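Long-range contact in Cog7 (Kluyveromyces lactis, PDB 4U6U), which probably helps tether vesicles at the Golgi before fusion, as a subunit of the conserved oligomeric Golgi complex that pairs with Cog5: residues Asp7-Met12 / Asp51-His56. Numbering follows the deposited sequence.
Sequences DPLLDM and DYYSGH
Leu10 and Tyr53 face each other where the short helix 8-13, at the start of this N-terminal fragment, lies against the middle of the long helix 38-68. The axes of the local turns pass 10.8 Å apart and cross at -53°, and Leu10 CA comes within 6.8 Å of Tyr53 CA. Asp7 sits at the N-cap of the short helix.

Almost everything is built round the ring of Tyr53. Its CG lies beside the backbone N and anti to the carbonyl carbon (chi1 -76°), which carries the ring off the long helix and across to the first turn of the short one. Leu10 covers one face: CB stands over the ring centre, 3.9 Å from the centroid, in a CH-pi contact, while both methyls spread over the CG and CE1 side. Leu9 comes in at the edge, in the ring plane, its CD1 3.7 Å from Tyr53 CE2. At the far end, Tyr53 OH donates to Asp7 OD2 at 2.9 Å, reaching the anti side of the carboxylate from 31° out of its plane. That same oxygen forms a salt bridge with Lys49, so hydroxyl and ammonium share it, although Asp7 is poorly ordered. With an alanine at Tyr53, Leu9 and Leu10 would probably face a gap, and Asp7 would be left with Lys49 but without its hydroxyl partner. More peripherally, Leu10 CD2 approaches His56 CD2 at 4.3 Å.

Tyr53 and Ser54 also pack on Ile27 of the Cog5 chain, and Asp51 makes a salt bridge to Arg35 of Cog5. The arrangement is oblique helix-helix packing, with the N-terminal helix folded back onto a long helix that also bears on Cog5.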
# COMPACT_ATOMS: atom_id res chain seq x y z
N ASP A 7 -20.47 -33.42 30.11
CA ASP A 7 -20.41 -33.19 28.66
C ASP A 7 -18.97 -32.98 28.27
O ASP A 7 -18.25 -32.23 28.93
CB ASP A 7 -21.27 -31.96 28.29
CG ASP A 7 -21.18 -31.56 26.80
OD1 ASP A 7 -21.34 -32.40 25.88
OD2 ASP A 7 -20.99 -30.36 26.54
N PRO A 8 -18.54 -33.64 27.18
CA PRO A 8 -17.19 -33.54 26.63
C PRO A 8 -16.74 -32.09 26.58
O PRO A 8 -15.66 -31.77 27.08
CB PRO A 8 -17.32 -34.13 25.22
CG PRO A 8 -18.79 -34.31 24.98
CD PRO A 8 -19.35 -34.55 26.36
N LEU A 9 -17.59 -31.23 26.03
CA LEU A 9 -17.26 -29.83 25.82
C LEU A 9 -16.81 -29.19 27.11
O LEU A 9 -15.79 -28.53 27.13
CB LEU A 9 -18.46 -29.06 25.28
CG LEU A 9 -18.19 -27.98 24.24
CD1 LEU A 9 -18.68 -26.64 24.76
CD2 LEU A 9 -16.70 -27.94 23.90
N LEU A 10 -17.54 -29.42 28.20
CA LEU A 10 -17.12 -28.86 29.46
C LEU A 10 -15.90 -29.59 30.00
O LEU A 10 -14.98 -28.96 30.52
CB LEU A 10 -18.25 -28.87 30.48
CG LEU A 10 -17.83 -28.29 31.83
CD1 LEU A 10 -17.27 -26.91 31.69
CD2 LEU A 10 -19.00 -28.23 32.73
N ASP A 11 -15.88 -30.92 29.90
CA ASP A 11 -14.75 -31.68 30.45
C ASP A 11 -13.44 -31.37 29.75
O ASP A 11 -12.37 -31.43 30.35
CB ASP A 11 -15.00 -33.18 30.36
CG ASP A 11 -15.34 -33.77 31.70
OD1 ASP A 11 -14.46 -33.71 32.60
OD2 ASP A 11 -16.47 -34.28 31.85
N MET A 12 -13.54 -31.10 28.47
CA MET A 12 -12.41 -30.73 27.66
C MET A 12 -11.66 -29.60 28.31
O MET A 12 -10.45 -29.62 28.41
CB MET A 12 -12.90 -30.35 26.27
CG MET A 12 -12.08 -29.34 25.53
SD MET A 12 -12.96 -28.96 24.01
CE MET A 12 -13.10 -30.63 23.33
N ASP A 51 -20.40 -20.06 26.00
CA ASP A 51 -20.84 -18.95 26.82
C ASP A 51 -21.57 -19.42 28.08
O ASP A 51 -21.26 -18.93 29.16
CB ASP A 51 -21.73 -18.01 26.02
CG ASP A 51 -20.93 -17.02 25.25
OD1 ASP A 51 -19.70 -16.92 25.54
OD2 ASP A 51 -21.53 -16.34 24.39
N TYR A 52 -22.49 -20.38 27.94
CA TYR A 52 -23.20 -20.91 29.10
C TYR A 52 -22.20 -21.46 30.13
O TYR A 52 -22.27 -21.15 31.31
CB TYR A 52 -24.17 -22.02 28.69
CG TYR A 52 -24.77 -22.71 29.88
CD1 TYR A 52 -25.85 -22.20 30.49
CD2 TYR A 52 -24.19 -23.85 30.42
CE1 TYR A 52 -26.38 -22.79 31.58
CE2 TYR A 52 -24.73 -24.48 31.54
CZ TYR A 52 -25.84 -23.93 32.12
OH TYR A 52 -26.43 -24.49 33.25
N TYR A 53 -21.28 -22.28 29.65
CA TYR A 53 -20.27 -22.88 30.49
C TYR A 53 -19.43 -21.83 31.18
O TYR A 53 -19.11 -21.94 32.37
CB TYR A 53 -19.39 -23.82 29.64
CG TYR A 53 -20.12 -25.11 29.34
CD1 TYR A 53 -20.96 -25.68 30.29
CD2 TYR A 53 -19.99 -25.74 28.12
CE1 TYR A 53 -21.63 -26.85 30.04
CE2 TYR A 53 -20.68 -26.92 27.85
CZ TYR A 53 -21.50 -27.46 28.82
OH TYR A 53 -22.18 -28.63 28.60
N SER A 54 -19.10 -20.78 30.45
CA SER A 54 -18.33 -19.72 31.07
C SER A 54 -18.99 -19.16 32.35
O SER A 54 -18.33 -18.99 33.39
CB SER A 54 -18.14 -18.61 30.07
OG SER A 54 -17.76 -17.46 30.76
N GLY A 55 -20.30 -18.94 32.29
CA GLY A 55 -21.03 -18.39 33.41
C GLY A 55 -21.30 -19.38 34.51
O GLY A 55 -21.45 -19.02 35.68
N HIS A 56 -21.42 -20.64 34.10
CA HIS A 56 -21.57 -21.75 35.01
C HIS A 56 -20.30 -21.82 35.82
O HIS A 56 -20.35 -21.91 37.05
CB HIS A 56 -21.84 -23.05 34.26
CG HIS A 56 -21.82 -24.28 35.13
ND1 HIS A 56 -22.81 -24.56 36.03
CD2 HIS A 56 -20.92 -25.29 35.23
CE1 HIS A 56 -22.52 -25.68 36.68
NE2 HIS A 56 -21.38 -26.14 36.20